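Local coordinates for putative membrane anchored protein (Corynebacterium diphtheriae, PDB 3LSO) that is of unknown function but is probably tethered to the cell membrane, with its beta-rich modules held outside the cell, at residues 319-324 and 415-420; 230-235 and 456-461; 328-333 and 408-413; 194-199 and 212-217. All blocks are in the same frame, centred on the assembly; numbering follows the deposited sequence.

Interaction 1: residues 319-324 and 415-420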
loop_
_atom_site.group_PDB
_atom_site.type_symbol
_atom_site.label_atom_id
_atom_site.label_comp_id
_atom_site.label_asym_id
_atom_site.label_seq_id
_atom_site.Cartn_x
_atom_site.Cartn_y
_atom_site.Cartn_z
ATOM N N GLY A 319 3.421 4.930 33.239
ATOM C CA GLY A 319 2.550 5.419 34.315
ATOM C C GLY A 319 1.156 4.805 34.302
ATOM O O GLY A 319 0.313 5.117 35.144
ATOM N N GLU A 320 0.934 3.901 33.357
ATOM C CA GLU A 320 -0.395 3.396 33.044
ATOM C C GLU A 320 -0.614 1.999 33.622
ATOM O O GLU A 320 0.323 1.201 33.705
ATOM C CB GLU A 320 -0.511 3.347 31.528
ATOM C CG GLU A 320 -1.899 3.360 30.941
ATOM C CD GLU A 320 -1.845 3.443 29.418
ATOM O OE1 GLU A 320 -1.443 4.518 28.892
ATOM O OE2 GLU A 320 -2.196 2.436 28.753
ATOM N N LYS A 321 -1.850 1.713 34.025
ATOM C CA LYS A 321 -2.234 0.367 34.464
ATOM C C LYS A 321 -2.872 -0.411 33.316
ATOM O O LYS A 321 -3.823 0.051 32.690
ATOM C CB LYS A 321 -3.191 0.428 35.660
ATOM C CG LYS A 321 -2.490 0.611 37.023
ATOM C CD LYS A 321 -3.449 1.081 38.143
ATOM C CE LYS A 321 -3.541 2.618 38.208
ATOM N NZ LYS A 321 -4.788 3.092 38.861
ATOM N N VAL A 322 -2.339 -1.591 33.027
ATOM C CA VAL A 322 -2.935 -2.440 31.999
ATOM C C VAL A 322 -3.460 -3.754 32.549
ATOM O O VAL A 322 -3.059 -4.202 33.623
ATOM C CB VAL A 322 -1.962 -2.721 30.832
ATOM C CG1 VAL A 322 -1.669 -1.429 30.064
ATOM C CG2 VAL A 322 -0.688 -3.372 31.342
ATOM N N SER A 323 -4.374 -4.354 31.798
ATOM C CA SER A 323 -4.885 -5.685 32.111
ATOM C C SER A 323 -4.464 -6.695 31.051
ATOM O O SER A 323 -4.631 -6.475 29.846
ATOM C CB SER A 323 -6.406 -5.681 32.268
ATOM O OG SER A 323 -7.052 -5.321 31.063
ATOM N N VAL A 324 -3.923 -7.804 31.526
ATOM C CA VAL A 324 -3.403 -8.842 30.676
ATOM C C VAL A 324 -4.160 -10.126 30.942
ATOM O O VAL A 324 -4.480 -10.439 32.106
ATOM C CB VAL A 324 -1.947 -9.089 31.016
ATOM C CG1 VAL A 324 -1.385 -10.200 30.172
ATOM C CG2 VAL A 324 -1.154 -7.818 30.834
ATOM N N GLU A 415 -3.818 -7.528 36.544
ATOM C CA GLU A 415 -3.497 -6.153 36.148
ATOM C C GLU A 415 -2.112 -5.720 36.620
ATOM O O GLU A 415 -1.696 -6.038 37.741
ATOM C CB GLU A 415 -4.565 -5.180 36.632
ATOM C CG GLU A 415 -5.721 -5.074 35.652
ATOM C CD GLU A 415 -7.051 -4.697 36.302
ATOM O OE1 GLU A 415 -7.086 -3.794 37.183
ATOM O OE2 GLU A 415 -8.073 -5.319 35.913
ATOM N N PHE A 416 -1.403 -5.001 35.751
ATOM C CA PHE A 416 -0.041 -4.572 36.041
ATOM C C PHE A 416 0.112 -3.057 35.926
ATOM O O PHE A 416 -0.705 -2.384 35.295
ATOM C CB PHE A 416 0.946 -5.287 35.114
ATOM C CG PHE A 416 0.925 -6.785 35.247
ATOM C CD1 PHE A 416 0.120 -7.566 34.419
ATOM C CD2 PHE A 416 1.702 -7.423 36.199
ATOM C CE1 PHE A 416 0.097 -8.954 34.542
ATOM C CE2 PHE A 416 1.679 -8.820 36.322
ATOM C CZ PHE A 416 0.876 -9.576 35.497
ATOM N N GLU A 417 1.151 -2.525 36.561
ATOM C CA GLU A 417 1.489 -1.113 36.419
ATOM C C GLU A 417 2.797 -0.968 35.642
ATOM O O GLU A 417 3.772 -1.681 35.901
ATOM C CB GLU A 417 1.568 -0.415 37.783
ATOM C CG GLU A 417 1.298 1.088 37.707
ATOM C CD GLU A 417 1.360 1.803 39.060
ATOM O OE1 GLU A 417 1.059 1.179 40.111
ATOM O OE2 GLU A 417 1.697 3.013 39.074
ATOM N N ILE A 418 2.794 -0.062 34.671
ATOM C CA ILE A 418 3.997 0.293 33.949
ATOM C C ILE A 418 4.601 1.518 34.628
ATOM O O ILE A 418 3.935 2.545 34.740
ATOM C CB ILE A 418 3.695 0.597 32.464
ATOM C CG1 ILE A 418 3.244 -0.664 31.730
ATOM C CG2 ILE A 418 4.920 1.145 31.765
ATOM C CD1 ILE A 418 1.762 -0.727 31.485
ATOM N N PRO A 419 5.855 1.411 35.105
ATOM C CA PRO A 419 6.510 2.556 35.747
ATOM C C PRO A 419 6.694 3.716 34.774
ATOM O O PRO A 419 6.912 3.488 33.576
ATOM C CB PRO A 419 7.876 1.999 36.181
ATOM C CG PRO A 419 8.070 0.768 35.397
ATOM C CD PRO A 419 6.702 0.209 35.136
ATOM N N LYS A 420 6.600 4.945 35.281
ATOM C CA LYS A 420 6.728 6.121 34.419
ATOM C C LYS A 420 8.111 6.249 33.794
ATOM O O LYS A 420 8.318 7.066 32.900
ATOM C CB LYS A 420 6.302 7.420 35.126
ATOM C CG LYS A 420 6.386 7.426 36.642
ATOM C CD LYS A 420 5.821 8.738 37.171
ATOM C CE LYS A 420 5.752 8.775 38.691
ATOM N NZ LYS A 420 5.384 10.141 39.152
#
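Val322 and Phe416 form an antiparallel hydrogen-bonded pair between strands 321-324 and 415-417, whose axes approach to 4.6 Å with their directions 147° apart. Phe416 N reaches Val322 O at 2.8 Å, and the return bond joins Val322 N to Phe416 O. Past this pair the register slips by one residue: Gly319 N donates to Ile418 O at 2.9 Å, while Ile418 N donates to Glu320 O. Gly319 and Glu320 thus share Ile418 as partner, a G1 beta bulge, and the positive phi of Gly319 (98°) fits the glycine position of that motif. On the inner face Ile418 CD1 lies 3.6 Å from the CG2 branch of Val322, the two side chains at about a right angle. Val324 CG2 comes obliquely to Phe416 CD1 at 3.8 Å, and the Phe429 ring of strand 425-435 meets the same ring with the two planes at about 45°. On the outer face the contacts are between stems: Ser323 CB touches Glu415 CG at 3.5 Å, and Lys321 CG meets Glu417 CG. Lys321 NZ and Glu417 OE1 remain 6.3 Å apart, so any attraction between these charges is probably weak. Backbone bonds and apolar branches therefore carry the pairing, with the charged ends left to the surface.

Interaction 2: residues 230-235 and 456-461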
loop_
_atom_site.group_PDB
_atom_site.type_symbol
_atom_site.label_atom_id
_atom_site.label_comp_id
_atom_site.label_asym_id
_atom_site.label_seq_id
_atom_site.Cartn_x
_atom_site.Cartn_y
_atom_site.Cartn_z
ATOM N N PHE A 230 18.470 3.126 5.431
ATOM C CA PHE A 230 18.388 3.949 6.618
ATOM C C PHE A 230 17.649 3.129 7.646
ATOM O O PHE A 230 16.788 2.306 7.291
ATOM C CB PHE A 230 17.565 5.199 6.361
ATOM C CG PHE A 230 18.127 6.116 5.308
ATOM C CD1 PHE A 230 18.811 7.276 5.674
ATOM C CD2 PHE A 230 17.934 5.857 3.958
ATOM C CE1 PHE A 230 19.322 8.150 4.700
ATOM C CE2 PHE A 230 18.445 6.733 2.975
ATOM C CZ PHE A 230 19.142 7.874 3.353
ATOM N N VAL A 231 17.983 3.349 8.916
ATOM C CA VAL A 231 17.292 2.700 10.025
ATOM C C VAL A 231 16.807 3.845 10.903
ATOM O O VAL A 231 17.597 4.716 11.293
ATOM C CB VAL A 231 18.216 1.747 10.812
ATOM C CG1 VAL A 231 17.505 1.194 12.030
ATOM C CG2 VAL A 231 18.683 0.586 9.947
ATOM N N ASN A 232 15.504 3.878 11.175
ATOM C CA ASN A 232 14.924 5.031 11.849
ATOM C C ASN A 232 15.463 6.357 11.311
ATOM O O ASN A 232 15.718 7.292 12.076
ATOM C CB ASN A 232 15.201 4.974 13.350
ATOM C CG ASN A 232 14.217 4.121 14.099
ATOM O OD1 ASN A 232 13.153 3.733 13.583
ATOM N ND2 ASN A 232 14.563 3.815 15.334
ATOM N N HIS A 233 15.661 6.410 9.999
ATOM C CA HIS A 233 16.017 7.638 9.274
ATOM C C HIS A 233 17.452 8.086 9.435
ATOM O O HIS A 233 17.777 9.214 9.116
ATOM C CB HIS A 233 15.046 8.786 9.571
ATOM C CG HIS A 233 13.675 8.553 9.039
ATOM N ND1 HIS A 233 12.589 9.300 9.435
ATOM C CD2 HIS A 233 13.206 7.641 8.153
ATOM C CE1 HIS A 233 11.510 8.865 8.804
ATOM N NE2 HIS A 233 11.859 7.861 8.019
ATOM N N ILE A 234 18.310 7.203 9.926
ATOM C CA ILE A 234 19.745 7.456 9.899
ATOM C C ILE A 234 20.353 6.537 8.859
ATOM O O ILE A 234 19.959 5.379 8.738
ATOM C CB ILE A 234 20.409 7.227 11.279
ATOM C CG1 ILE A 234 19.780 8.125 12.341
ATOM C CG2 ILE A 234 21.914 7.481 11.225
ATOM C CD1 ILE A 234 20.119 9.583 12.201
ATOM N N ALA A 235 21.302 7.076 8.104
ATOM C CA ALA A 235 22.025 6.337 7.078
ATOM C C ALA A 235 22.680 5.124 7.713
ATOM O O ALA A 235 23.381 5.238 8.722
ATOM C CB ALA A 235 23.085 7.249 6.415
ATOM N N PRO A 456 11.255 8.758 20.664
ATOM C CA PRO A 456 11.088 10.086 20.077
ATOM C C PRO A 456 10.772 10.003 18.579
ATOM O O PRO A 456 11.146 9.020 17.913
ATOM C CB PRO A 456 12.449 10.763 20.324
ATOM C CG PRO A 456 13.278 9.755 21.139
ATOM C CD PRO A 456 12.672 8.410 20.852
ATOM N N ASP A 457 10.070 11.011 18.067
ATOM C CA ASP A 457 9.749 11.079 16.655
ATOM C C ASP A 457 11.044 10.914 15.883
ATOM O O ASP A 457 12.052 11.551 16.206
ATOM C CB ASP A 457 9.119 12.430 16.302
ATOM C CG ASP A 457 7.847 12.720 17.087
ATOM O OD1 ASP A 457 7.121 11.758 17.438
ATOM O OD2 ASP A 457 7.568 13.916 17.338
ATOM N N LEU A 458 11.032 10.048 14.876
ATOM C CA LEU A 458 12.189 9.913 14.005
ATOM C C LEU A 458 12.641 11.271 13.491
ATOM O O LEU A 458 11.830 12.183 13.364
ATOM C CB LEU A 458 11.851 9.022 12.820
ATOM C CG LEU A 458 11.398 7.586 13.093
ATOM C CD1 LEU A 458 11.455 6.823 11.803
ATOM C CD2 LEU A 458 12.255 6.907 14.142
ATOM N N PRO A 459 13.941 11.416 13.195
ATOM C CA PRO A 459 14.399 12.631 12.506
ATOM C C PRO A 459 13.936 12.644 11.059
ATOM O O PRO A 459 13.777 11.595 10.451
ATOM C CB PRO A 459 15.925 12.520 12.539
ATOM C CG PRO A 459 16.249 11.269 13.327
ATOM C CD PRO A 459 15.021 10.430 13.383
ATOM N N ALA A 460 13.730 13.829 10.505
ATOM C CA ALA A 460 13.357 13.959 9.107
ATOM C C ALA A 460 14.406 13.275 8.220
ATOM O O ALA A 460 15.574 13.182 8.597
ATOM C CB ALA A 460 13.215 15.414 8.747
ATOM N N LEU A 461 13.985 12.762 7.065
ATOM C CA LEU A 461 14.934 12.232 6.099
ATOM C C LEU A 461 15.534 13.358 5.295
ATOM O O LEU A 461 14.842 14.330 4.990
ATOM C CB LEU A 461 14.270 11.253 5.142
ATOM C CG LEU A 461 14.129 9.813 5.604
ATOM C CD1 LEU A 461 13.181 9.114 4.673
ATOM C CD2 LEU A 461 15.461 9.078 5.679
#
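Asn232 and His233 at the tip of a hairpin meet an extended run, 456-461, that has no regular secondary structure; the nearest backbone approaches are His233 to Leu461 and Asn232 to Leu458, with CA atoms 5.7 and 6.0 Å apart. The tip is a type I' beta turn from Val231 to Ile234, closed by backbone bonds between these two residues in both directions. His233 is the side chain on which the contact turns. Its CG stands anti to the carbonyl carbon (chi1 -67°), which carries the imidazole in between two leucines. Leu458 CD1 sits over one face, 3.7 Å from the ring centroid, and Leu461 CG over the opposite face, both CH-pi contacts displaced toward the rim. At the ring edge ND1 donates to Pro459 O at 2.8 Å; the bond is bent at the hydrogen (136°), and the oxygen is tilted 19° from the ring plane. NE2 is bonded to Glu279, so both ring nitrogens are engaged. The hairpin joins strands 226-231 and 234-241 at one side of a five-stranded sheet, in a module whose two facing sheets are consistent with an immunoglobulin-like sandwich. The run 456-461 follows strand 440-453 of the next module and returns along this one. Leu461 CD2 also lies over the Phe230 ring, 4.0 Å from its centroid, while the Leu458 and Asn232 side chains cross at about a right angle, with Leu458 CD2 3.3 Å from Asn232 OD1. That oxygen accepts from Thr261 N, and Leu458 packs on the same threonine.

Interaction 3: residues 328-333 and 408-413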
loop_
_atom_site.group_PDB
_atom_site.type_symbol
_atom_site.label_atom_id
_atom_site.label_comp_id
_atom_site.label_asym_id
_atom_site.label_seq_id
_atom_site.Cartn_x
_atom_site.Cartn_y
_atom_site.Cartn_z
ATOM N N LEU A 328 -3.748 -21.016 28.161
ATOM C CA LEU A 328 -3.085 -22.218 27.683
ATOM C C LEU A 328 -4.142 -23.079 26.997
ATOM O O LEU A 328 -5.102 -23.540 27.640
ATOM C CB LEU A 328 -2.449 -22.977 28.842
ATOM C CG LEU A 328 -1.640 -24.250 28.578
ATOM C CD1 LEU A 328 -1.081 -24.732 29.872
ATOM C CD2 LEU A 328 -2.436 -25.390 27.931
ATOM N N LEU A 329 -3.946 -23.286 25.697
ATOM C CA LEU A 329 -4.868 -24.022 24.858
ATOM C C LEU A 329 -4.337 -25.427 24.687
ATOM O O LEU A 329 -3.417 -25.639 23.892
ATOM C CB LEU A 329 -4.987 -23.355 23.489
ATOM C CG LEU A 329 -5.113 -21.822 23.486
ATOM C CD1 LEU A 329 -4.953 -21.266 22.073
ATOM C CD2 LEU A 329 -6.425 -21.346 24.135
ATOM N N PRO A 330 -4.909 -26.390 25.430
ATOM C CA PRO A 330 -4.435 -27.767 25.343
ATOM C C PRO A 330 -4.688 -28.367 23.968
ATOM O O PRO A 330 -5.761 -28.202 23.376
ATOM C CB PRO A 330 -5.267 -28.509 26.400
ATOM C CG PRO A 330 -5.941 -27.443 27.199
ATOM C CD PRO A 330 -6.075 -26.264 26.317
ATOM N N ASN A 331 -3.675 -29.055 23.477
ATOM C CA ASN A 331 -3.742 -29.799 22.238
ATOM C C ASN A 331 -4.502 -31.114 22.411
ATOM O O ASN A 331 -4.970 -31.729 21.445
ATOM C CB ASN A 331 -2.299 -30.085 21.816
ATOM C CG ASN A 331 -2.194 -31.173 20.780
ATOM O OD1 ASN A 331 -2.591 -30.986 19.618
ATOM N ND2 ASN A 331 -1.649 -32.325 21.187
ATOM N N LYS A 332 -4.609 -31.543 23.659
ATOM C CA LYS A 332 -4.919 -32.923 23.991
ATOM C C LYS A 332 -5.406 -32.893 25.422
ATOM O O LYS A 332 -4.955 -32.062 26.210
ATOM C CB LYS A 332 -3.630 -33.743 23.881
ATOM C CG LYS A 332 -3.619 -35.174 24.443
ATOM C CD LYS A 332 -2.184 -35.583 24.882
ATOM C CE LYS A 332 -1.109 -35.177 23.842
ATOM N NZ LYS A 332 0.236 -34.884 24.429
ATOM N N ALA A 333 -6.346 -33.779 25.740
ATOM C CA ALA A 333 -6.815 -33.989 27.105
ATOM C C ALA A 333 -6.982 -35.479 27.412
ATOM O O ALA A 333 -7.252 -36.284 26.510
ATOM C CB ALA A 333 -8.110 -33.243 27.342
ATOM N N SER A 408 -10.567 -26.917 26.839
ATOM C CA SER A 408 -10.926 -25.518 27.010
ATOM C C SER A 408 -9.683 -24.694 27.440
ATOM O O SER A 408 -8.727 -25.253 27.990
ATOM C CB SER A 408 -12.141 -25.352 27.951
ATOM O OG SER A 408 -11.842 -25.618 29.311
ATOM N N PRO A 409 -9.676 -23.376 27.148
ATOM C CA PRO A 409 -8.524 -22.572 27.504
ATOM C C PRO A 409 -8.333 -22.575 28.999
ATOM O O PRO A 409 -9.316 -22.511 29.730
ATOM C CB PRO A 409 -8.928 -21.175 27.039
ATOM C CG PRO A 409 -9.858 -21.410 25.947
ATOM C CD PRO A 409 -10.660 -22.581 26.396
ATOM N N GLN A 410 -7.080 -22.677 29.442
ATOM C CA GLN A 410 -6.744 -22.524 30.849
ATOM C C GLN A 410 -6.129 -21.129 31.006
ATOM O O GLN A 410 -4.997 -20.888 30.589
ATOM C CB GLN A 410 -5.780 -23.623 31.297
ATOM C CG GLN A 410 -6.176 -25.041 30.864
ATOM C CD GLN A 410 -7.457 -25.525 31.529
ATOM O OE1 GLN A 410 -7.484 -25.794 32.740
ATOM N NE2 GLN A 410 -8.531 -25.644 30.741
ATOM N N THR A 411 -6.897 -20.212 31.597
ATOM C CA THR A 411 -6.600 -18.778 31.537
ATOM C C THR A 411 -6.236 -18.218 32.903
ATOM O O THR A 411 -6.909 -18.504 33.899
ATOM C CB THR A 411 -7.815 -17.957 31.013
ATOM O OG1 THR A 411 -8.395 -18.574 29.851
ATOM C CG2 THR A 411 -7.404 -16.533 30.696
ATOM N N VAL A 412 -5.170 -17.424 32.927
ATOM C CA VAL A 412 -4.795 -16.605 34.084
ATOM C C VAL A 412 -4.828 -15.142 33.646
ATOM O O VAL A 412 -4.451 -14.813 32.517
ATOM C CB VAL A 412 -3.387 -17.004 34.688
ATOM C CG1 VAL A 412 -2.251 -16.958 33.644
ATOM C CG2 VAL A 412 -3.028 -16.158 35.899
ATOM N N SER A 413 -5.303 -14.263 34.516
ATOM C CA SER A 413 -5.403 -12.857 34.154
ATOM C C SER A 413 -5.226 -11.970 35.378
ATOM O O SER A 413 -5.654 -12.325 36.486
ATOM C CB SER A 413 -6.736 -12.572 33.461
ATOM O OG SER A 413 -7.805 -12.559 34.391
#
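Leu328 and Gln410 are an antiparallel hydrogen-bonded pair: Leu328 N donates to Gln410 O at 2.7 Å, and Gln410 N donates to Leu328 O at 2.8 Å. The side chain of Gln410 leaves on the same face as that of Leu328. Its CB lies 4.2 Å from Leu328 CB, beside the carbonyl of that residue. CG keeps close to the same carbonyl, 3.7 Å from Leu328 O, and reaches the ring of Pro330 at CG, 4.4 Å away. A bend at chi2 (-66°) then turns the chain back toward the loop that precedes its strand, and CD sets the flat amide so that NE2 donates to Ser408 O at 2.8 Å. The acceptor is only 3° out of the amide plane, although the nitrogen approaches from above the Ser408 carbonyl plane. This bond probably helps to hold the rotation of the amide; the side chain also packs on Tyr359, in the loop after strand 349-357. Ser408 O is met across the contact by Pro330 CD at 3.3 Å, and Leu329 CD2 rests on Pro409 CB on the outer side. The pair closes one end of strands 321-329 and 410-417, the middle two of a four-stranded sheet with 298-303 and 349-357 at its sides; beneath, Leu328 packs on Val337 of strand 335-343 and Met431 of strand 425-435.

Interaction 4: residues 194-199 and 212-217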
loop_
_atom_site.group_PDB
_atom_site.type_symbol
_atom_site.label_atom_id
_atom_site.label_comp_id
_atom_site.label_asym_id
_atom_site.label_seq_id
_atom_site.Cartn_x
_atom_site.Cartn_y
_atom_site.Cartn_z
ATOM N N GLY A 194 7.207 0.373 -7.846
ATOM C CA GLY A 194 8.130 1.106 -6.949
ATOM C C GLY A 194 9.079 0.165 -6.214
ATOM O O GLY A 194 8.991 -1.044 -6.376
ATOM N N LEU A 195 10.007 0.699 -5.422
ATOM C CA LEU A 195 10.882 -0.140 -4.616
ATOM C C LEU A 195 10.089 -1.011 -3.669
ATOM O O LEU A 195 8.990 -0.638 -3.221
ATOM C CB LEU A 195 11.844 0.703 -3.802
ATOM C CG LEU A 195 13.087 1.190 -4.541
ATOM C CD1 LEU A 195 12.736 2.316 -5.523
ATOM C CD2 LEU A 195 14.169 1.648 -3.553
ATOM N N THR A 196 10.639 -2.182 -3.374
ATOM C CA THR A 196 10.081 -3.035 -2.334
ATOM C C THR A 196 11.214 -3.281 -1.380
ATOM O O THR A 196 12.397 -3.184 -1.778
ATOM C CB THR A 196 9.581 -4.416 -2.858
ATOM O OG1 THR A 196 10.694 -5.209 -3.299
ATOM C CG2 THR A 196 8.557 -4.259 -3.988
ATOM N N ILE A 197 10.862 -3.599 -0.129
ATOM C CA ILE A 197 11.831 -4.115 0.842
ATOM C C ILE A 197 11.307 -5.363 1.544
ATOM O O ILE A 197 10.147 -5.425 1.930
ATOM C CB ILE A 197 12.151 -3.114 1.901
ATOM C CG1 ILE A 197 12.326 -1.729 1.307
ATOM C CG2 ILE A 197 13.394 -3.557 2.640
ATOM C CD1 ILE A 197 12.565 -0.707 2.352
ATOM N N THR A 198 12.170 -6.354 1.706
ATOM C CA THR A 198 11.813 -7.605 2.349
ATOM C C THR A 198 12.586 -7.661 3.659
ATOM O O THR A 198 13.821 -7.652 3.655
ATOM C CB THR A 198 12.291 -8.797 1.478
ATOM O OG1 THR A 198 11.820 -8.648 0.131
ATOM C CG2 THR A 198 11.860 -10.150 2.053
ATOM N N ALA A 199 11.886 -7.726 4.783
ATOM C CA ALA A 199 12.561 -8.022 6.047
ATOM C C ALA A 199 11.740 -9.067 6.745
ATOM O O ALA A 199 10.580 -9.203 6.410
ATOM C CB ALA A 199 12.643 -6.785 6.884
ATOM N N THR A 212 16.451 -6.800 2.095
ATOM C CA THR A 212 16.619 -6.801 0.655
ATOM C C THR A 212 15.718 -5.773 0.015
ATOM O O THR A 212 14.488 -5.808 0.204
ATOM C CB THR A 212 16.319 -8.194 0.042
ATOM O OG1 THR A 212 17.186 -9.161 0.646
ATOM C CG2 THR A 212 16.574 -8.185 -1.450
ATOM N N ALA A 213 16.315 -4.871 -0.752
ATOM C CA ALA A 213 15.548 -3.943 -1.566
ATOM C C ALA A 213 15.503 -4.414 -3.021
ATOM O O ALA A 213 16.417 -5.072 -3.493
ATOM C CB ALA A 213 16.133 -2.525 -1.456
ATOM N N THR A 214 14.419 -4.120 -3.721
ATOM C CA THR A 214 14.390 -4.402 -5.146
ATOM C C THR A 214 14.033 -3.132 -5.869
ATOM O O THR A 214 13.241 -2.328 -5.396
ATOM C CB THR A 214 13.412 -5.555 -5.563
ATOM O OG1 THR A 214 12.062 -5.085 -5.575
ATOM C CG2 THR A 214 13.509 -6.743 -4.631
ATOM N N VAL A 215 14.635 -2.957 -7.030
ATOM C CA VAL A 215 14.432 -1.773 -7.834
ATOM C C VAL A 215 13.820 -2.187 -9.151
ATOM O O VAL A 215 14.279 -3.146 -9.768
ATOM C CB VAL A 215 15.773 -1.084 -8.069
ATOM C CG1 VAL A 215 15.610 0.092 -8.991
ATOM C CG2 VAL A 215 16.340 -0.648 -6.731
ATOM N N PRO A 216 12.759 -1.495 -9.572
ATOM C CA PRO A 216 12.171 -1.780 -10.879
ATOM C C PRO A 216 13.180 -1.775 -12.021
ATOM O O PRO A 216 14.065 -0.916 -12.053
ATOM C CB PRO A 216 11.161 -0.656 -11.050
ATOM C CG PRO A 216 10.641 -0.492 -9.684
ATOM C CD PRO A 216 11.867 -0.649 -8.770
ATOM N N GLU A 217 13.036 -2.747 -12.929
ATOM C CA GLU A 217 13.830 -2.807 -14.139
ATOM C C GLU A 217 13.969 -1.439 -14.748
ATOM O O GLU A 217 15.000 -1.084 -15.287
ATOM C CB GLU A 217 13.200 -3.741 -15.162
ATOM C CG GLU A 217 13.800 -3.630 -16.596
ATOM C CD GLU A 217 15.345 -3.781 -16.661
ATOM O OE1 GLU A 217 15.977 -4.146 -15.633
ATOM O OE2 GLU A 217 15.924 -3.530 -17.753
#
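Thr196 and Thr214 meet through side chain and backbone together. Their hydroxyls are hydrogen-bonded, OG1 to OG1, at 2.7 Å, and either could give the proton. In both residues OG1 lies between the backbone N and the carbonyl carbon (chi1 67° and 78°), which brings the two oxygens together on one face of the sheet. Behind them Thr214 N donates to Thr196 O at 3.0 Å, while the return bond, Thr196 N to Thr214 O, is longer at 3.3 Å. Two residues on, Thr198 N reaches Thr212 O at 2.8 Å. Ile197 and Ala213 lie between these as a non-hydrogen-bonded pair, CA to CA 4.4 Å. Their side chains point to the inner face, where both pack on Ala264 of strand 258-267 in the facing sheet. Leu195 and Val215 both touch Phe266 of the same strand, and Pro216 CG touches Gly194 O at 3.7 Å. Strand 208-214 is the middle of three: its far side pairs with 249-253, where Thr212 OG1 is bonded to Ser249 OG. The chemistry is accordingly split by face, with threonine hydroxyls bonding on the outside and apolar side chains packing against the second sheet within.

Overall arrangement
Interactions 1 and 3 hold the same two elements, strands 321-329 and 410-417, near opposite ends; their centres are 25 Å apart, and interaction 3 is nested in the loop that interaction 1 closes. Both are partly buried, one disturbed by a bulge, the other finished by prolines and a folded-back glutamine. Interaction 4 lies within the preceding module, and interaction 2 joins that module to the chain coming back from the next; their centres are 19 Å apart, and both are surface contacts. Interaction 4 is a local strand pairing, rich in backbone bonds, whereas interaction 2 relies on leucines around an imidazole and brings residues over 200 positions apart together.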